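Long-range contacts in dihydropyrimidinase (Dictyostelium discoideum, PDB 2FTW), which catalyses the reversible, zinc-dependent hydrolytic ring opening of dihydropyrimidines such as 5,6-dihydrouracil, the second step of reductive pyrimidine degradation: residues T241-V246 and V265-E270; F385-R390 and V462-F467. All coordinates share one frame; numbering follows the deposited sequence.

Interaction 1. Residues T241-V246 and V265-E270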
# COMPACT_ATOMS: atom_id res chain seq x y z
N THR A 241 0.62 -19.88 -15.08
CA THR A 241 1.09 -21.14 -14.50
C THR A 241 1.64 -20.82 -13.10
O THR A 241 2.13 -19.71 -12.86
CB THR A 241 2.18 -21.83 -15.41
OG1 THR A 241 2.40 -23.20 -15.01
CG2 THR A 241 3.51 -21.08 -15.38
N PRO A 242 1.56 -21.78 -12.16
CA PRO A 242 2.07 -21.52 -10.80
C PRO A 242 3.58 -21.30 -10.71
O PRO A 242 4.34 -22.07 -11.27
CB PRO A 242 1.64 -22.76 -10.01
CG PRO A 242 1.35 -23.80 -11.02
CD PRO A 242 0.95 -23.12 -12.28
N VAL A 243 3.98 -20.23 -10.01
CA VAL A 243 5.39 -19.95 -9.73
C VAL A 243 5.68 -19.96 -8.21
O VAL A 243 4.81 -19.63 -7.41
CB VAL A 243 5.85 -18.61 -10.40
CG1 VAL A 243 5.16 -17.42 -9.75
CG2 VAL A 243 7.35 -18.44 -10.35
N TYR A 244 6.90 -20.30 -7.82
CA TYR A 244 7.28 -20.53 -6.40
C TYR A 244 8.61 -19.85 -6.14
O TYR A 244 9.62 -20.21 -6.74
CB TYR A 244 7.35 -22.04 -6.14
CG TYR A 244 7.72 -22.54 -4.73
CD1 TYR A 244 9.04 -22.53 -4.28
CD2 TYR A 244 6.76 -23.09 -3.88
CE1 TYR A 244 9.40 -23.01 -3.01
CE2 TYR A 244 7.11 -23.61 -2.59
CZ TYR A 244 8.44 -23.56 -2.16
OH TYR A 244 8.85 -24.05 -0.91
N ILE A 245 8.61 -18.84 -5.27
CA ILE A 245 9.81 -18.08 -4.98
C ILE A 245 10.58 -18.70 -3.79
O ILE A 245 10.13 -18.64 -2.66
CB ILE A 245 9.50 -16.60 -4.66
CG1 ILE A 245 8.48 -16.01 -5.66
CG2 ILE A 245 10.78 -15.81 -4.67
CD1 ILE A 245 8.95 -15.98 -7.11
N VAL A 246 11.74 -19.28 -4.08
CA VAL A 246 12.55 -19.97 -3.07
C VAL A 246 13.36 -18.95 -2.27
O VAL A 246 13.65 -17.85 -2.77
CB VAL A 246 13.51 -21.02 -3.71
CG1 VAL A 246 12.78 -21.94 -4.67
CG2 VAL A 246 14.68 -20.35 -4.40
N VAL A 265 -2.79 -13.37 -8.43
CA VAL A 265 -1.71 -14.07 -9.15
C VAL A 265 -1.33 -15.34 -8.39
O VAL A 265 -1.32 -15.36 -7.16
CB VAL A 265 -0.46 -13.15 -9.37
CG1 VAL A 265 0.67 -13.91 -10.05
CG2 VAL A 265 -0.83 -11.96 -10.22
N ARG A 266 -1.06 -16.41 -9.14
CA ARG A 266 -0.70 -17.72 -8.58
C ARG A 266 0.81 -17.82 -8.30
O ARG A 266 1.59 -18.37 -9.09
CB ARG A 266 -1.15 -18.84 -9.53
CG ARG A 266 -1.03 -20.26 -8.98
CD ARG A 266 -1.82 -20.48 -7.70
NE ARG A 266 -3.25 -20.18 -7.87
CZ ARG A 266 -4.14 -21.01 -8.40
NH1 ARG A 266 -3.78 -22.22 -8.81
NH2 ARG A 266 -5.41 -20.62 -8.52
N VAL A 267 1.20 -17.24 -7.17
CA VAL A 267 2.60 -17.21 -6.72
C VAL A 267 2.66 -17.74 -5.28
O VAL A 267 1.78 -17.47 -4.45
CB VAL A 267 3.24 -15.78 -6.84
CG1 VAL A 267 2.41 -14.74 -6.14
CG2 VAL A 267 4.68 -15.74 -6.31
N TYR A 268 3.69 -18.55 -5.02
CA TYR A 268 3.98 -19.06 -3.67
C TYR A 268 5.37 -18.57 -3.26
O TYR A 268 6.21 -18.28 -4.12
CB TYR A 268 3.89 -20.58 -3.64
CG TYR A 268 2.56 -21.11 -4.14
CD1 TYR A 268 2.34 -21.34 -5.49
CD2 TYR A 268 1.53 -21.39 -3.26
CE1 TYR A 268 1.14 -21.81 -5.96
CE2 TYR A 268 0.29 -21.89 -3.72
CZ TYR A 268 0.11 -22.08 -5.07
OH TYR A 268 -1.09 -22.58 -5.55
N GLY A 269 5.59 -18.47 -1.96
CA GLY A 269 6.84 -17.96 -1.43
C GLY A 269 7.35 -18.79 -0.27
O GLY A 269 6.58 -19.28 0.55
N GLU A 270 8.66 -18.92 -0.19
CA GLU A 270 9.32 -19.77 0.78
C GLU A 270 10.39 -19.00 1.57
O GLU A 270 11.49 -18.78 1.07
CB GLU A 270 9.96 -20.93 0.04
CG GLU A 270 10.74 -21.92 0.88
CD GLU A 270 11.72 -22.69 0.02
OE1 GLU A 270 12.84 -22.15 -0.21
OE2 GLU A 270 11.36 -23.81 -0.45
O HOH W 1 1.81 -16.96 -11.95

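Interaction 2. Residues F385-R390 and V462-F467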
# COMPACT_ATOMS: atom_id res chain seq x y z
N PHE A 385 3.62 -29.39 -3.20
CA PHE A 385 4.41 -30.36 -3.95
C PHE A 385 3.68 -31.70 -4.14
O PHE A 385 4.28 -32.69 -4.53
CB PHE A 385 5.80 -30.53 -3.32
CG PHE A 385 6.62 -29.26 -3.37
CD1 PHE A 385 7.19 -28.85 -4.57
CD2 PHE A 385 6.74 -28.44 -2.26
CE1 PHE A 385 7.92 -27.65 -4.65
CE2 PHE A 385 7.47 -27.24 -2.31
CZ PHE A 385 8.06 -26.84 -3.52
N ASN A 386 2.39 -31.70 -3.84
CA ASN A 386 1.47 -32.79 -4.19
C ASN A 386 1.78 -34.13 -3.54
O ASN A 386 1.86 -35.15 -4.21
CB ASN A 386 1.34 -32.96 -5.71
CG ASN A 386 0.03 -33.62 -6.10
OD1 ASN A 386 -0.90 -33.68 -5.29
ND2 ASN A 386 -0.05 -34.13 -7.33
N ILE A 387 1.97 -34.11 -2.23
CA ILE A 387 2.20 -35.32 -1.44
C ILE A 387 1.32 -35.30 -0.18
O ILE A 387 1.59 -35.98 0.80
CB ILE A 387 3.71 -35.45 -1.09
CG1 ILE A 387 4.19 -34.24 -0.28
CG2 ILE A 387 4.51 -35.64 -2.39
CD1 ILE A 387 5.67 -34.06 -0.20
N TYR A 388 0.25 -34.49 -0.24
CA TYR A 388 -0.79 -34.43 0.79
C TYR A 388 -1.96 -35.33 0.36
O TYR A 388 -2.31 -35.40 -0.82
CB TYR A 388 -1.25 -32.98 0.90
CG TYR A 388 -2.28 -32.65 1.97
CD1 TYR A 388 -1.89 -32.35 3.28
CD2 TYR A 388 -3.63 -32.58 1.66
CE1 TYR A 388 -2.83 -32.03 4.25
CE2 TYR A 388 -4.58 -32.25 2.63
CZ TYR A 388 -4.17 -31.97 3.92
OH TYR A 388 -5.11 -31.63 4.87
N PRO A 389 -2.58 -36.05 1.32
CA PRO A 389 -2.32 -36.03 2.76
C PRO A 389 -1.44 -37.20 3.24
O PRO A 389 -1.36 -37.43 4.44
CB PRO A 389 -3.73 -36.14 3.33
CG PRO A 389 -4.44 -37.05 2.33
CD PRO A 389 -3.67 -36.99 1.03
N ARG A 390 -0.80 -37.93 2.32
CA ARG A 390 0.19 -38.94 2.69
C ARG A 390 1.22 -38.34 3.65
O ARG A 390 1.57 -38.96 4.65
CB ARG A 390 0.91 -39.49 1.45
CG ARG A 390 2.14 -40.34 1.76
CD ARG A 390 2.65 -41.06 0.52
NE ARG A 390 3.79 -41.91 0.83
CZ ARG A 390 4.51 -42.60 -0.07
NH1 ARG A 390 4.22 -42.54 -1.37
NH2 ARG A 390 5.52 -43.36 0.34
N VAL A 462 9.85 -40.61 -2.57
CA VAL A 462 8.42 -40.44 -2.74
C VAL A 462 8.14 -39.64 -4.03
O VAL A 462 8.53 -38.48 -4.15
CB VAL A 462 7.80 -39.73 -1.51
CG1 VAL A 462 6.30 -39.73 -1.60
CG2 VAL A 462 8.22 -40.43 -0.23
N PRO A 463 7.49 -40.29 -5.02
CA PRO A 463 7.16 -39.60 -6.27
C PRO A 463 6.07 -38.56 -6.07
O PRO A 463 5.25 -38.67 -5.16
CB PRO A 463 6.68 -40.74 -7.18
CG PRO A 463 6.23 -41.80 -6.26
CD PRO A 463 7.07 -41.70 -5.04
N ARG A 464 6.06 -37.55 -6.93
CA ARG A 464 5.14 -36.42 -6.82
C ARG A 464 4.43 -36.23 -8.16
O ARG A 464 5.04 -35.74 -9.12
CB ARG A 464 5.90 -35.16 -6.42
CG ARG A 464 6.84 -35.37 -5.23
CD ARG A 464 7.36 -34.08 -4.66
NE ARG A 464 7.83 -33.13 -5.67
CZ ARG A 464 9.01 -33.20 -6.29
NH1 ARG A 464 9.85 -34.20 -6.03
NH2 ARG A 464 9.34 -32.28 -7.18
N PRO A 465 3.16 -36.67 -8.24
CA PRO A 465 2.43 -36.51 -9.50
C PRO A 465 2.28 -35.07 -9.99
O PRO A 465 2.19 -34.11 -9.17
CB PRO A 465 1.05 -37.10 -9.17
CG PRO A 465 1.29 -38.04 -8.04
CD PRO A 465 2.38 -37.39 -7.23
N PRO A 466 2.22 -34.89 -11.32
CA PRO A 466 1.95 -33.56 -11.84
C PRO A 466 0.49 -33.17 -11.65
O PRO A 466 -0.34 -34.01 -11.27
CB PRO A 466 2.28 -33.70 -13.33
CG PRO A 466 2.01 -35.11 -13.64
CD PRO A 466 2.38 -35.88 -12.40
N PHE A 467 0.19 -31.92 -11.97
CA PHE A 467 -1.15 -31.33 -11.90
C PHE A 467 -1.81 -31.43 -10.52
O PHE A 467 -2.98 -31.76 -10.39
CB PHE A 467 -2.03 -31.85 -13.02
CG PHE A 467 -1.57 -31.42 -14.38
CD1 PHE A 467 -1.81 -30.11 -14.81
CD2 PHE A 467 -0.88 -32.29 -15.21
CE1 PHE A 467 -1.39 -29.70 -16.05
CE2 PHE A 467 -0.45 -31.88 -16.46
CZ PHE A 467 -0.69 -30.57 -16.88
O HOH W 2 -2.40 -34.44 -9.06

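Interaction 1. Residues T241-V246 and V265-E270
E270 and Y244 meet through a short hydrogen bond, Y244 OH giving its proton to E270 OE2 at 2.6 Å. The carboxylate oxygen lies at the edge of the phenol ring, while the ring and carboxylate planes stand nearly perpendicular, 82° apart; the hydroxyl arrives on the anti side of OE2, 29° out of the carboxylate plane. With CG trans to the backbone N (chi1 179°) and the chain extended beyond it, E270 reaches across to this hydroxyl. Further along the same face, the Y268 side chain crosses that of Y244 at about a right angle, its CB 3.8 Å from Y244 CD2, and P242 CB lies at the CE1 edge of the Y268 ring. The strands beneath, 243-245 and 267-269, run parallel, joined through helix 251-262 as a beta-alpha-beta unit of the (beta-alpha)8 barrel. Their backbones are zipped by V243 N to R266 O, Y268 N to V243 O (2.9 Å), I245 N to Y268 O (2.7 Å) and E270 N to I245 O. On the other face V243, I245 and V267 offer branched, apolar side chains to helices 223-239 and 251-262. A glutamate suits this place near the zinc site: E270 OE1 accepts from H247 N and H66 ND1, which probably helps to orient H66, a zinc ligand.

Interaction 2. Residues F385-R390 and V462-F467
The amide nitrogen of N386 is gripped by two acceptors. ND2 donates to P465 O at 2.9 Å along an almost straight N-H...O line (174°), with the oxygen in the plane of the amide; seen from P465, however, the donor stands well above the carbonyl plane. Water 2 takes a bond from N386 ND2, also 2.9 Å long, and donates in turn to P466 O, so one side chain serves two successive proline carbonyls, P465 directly and P466 through the water. Proline's ring restrains phi and so suits this extended run, whose carbonyls serve as acceptors. Elsewhere in the contact, the R464 chain lies alongside I387, its CG 3.7 Å from I387 CG2, and its CD packs 3.4 Å from F385 O. A bend at chi3 (-46°) leaves F385 O at the edge of the guanidinium, in its plane, while NH1 bonds to S129 and L130 O and NE to N155. R390, by contrast, is stretched from CG to NE, and V462 CG1 sits over one face of its guanidinium, 3.5 Å from NH1 and offset toward the rim; D399 holds NE in a salt bridge. Asparagine tolerates the positive phi (63°) at N386, the C-prime residue of the Schellman motif that ends helix 370-384.

Interaction 1 is buried within the barrel, close to the zinc site, whereas interaction 2 is only partly buried, joining two irregular loops whose prolines P463 and P465 are exposed. Repeating backbone bonds between parallel strands dominate the first; in the second, where no regular strand exists, an asparagine amide, a water, the aliphatic part of R464 and the guanidinium face of R390 do the work. Their centres lie about 17 Å apart, yet they touch: the ring of F385 meets that of Y244 edge-to-face, Y244 CE2 lying 3.5 Å from F385 CZ. Through this aromatic pair, the residue just after helix 370-384 packs on the tyrosine bonded to E270.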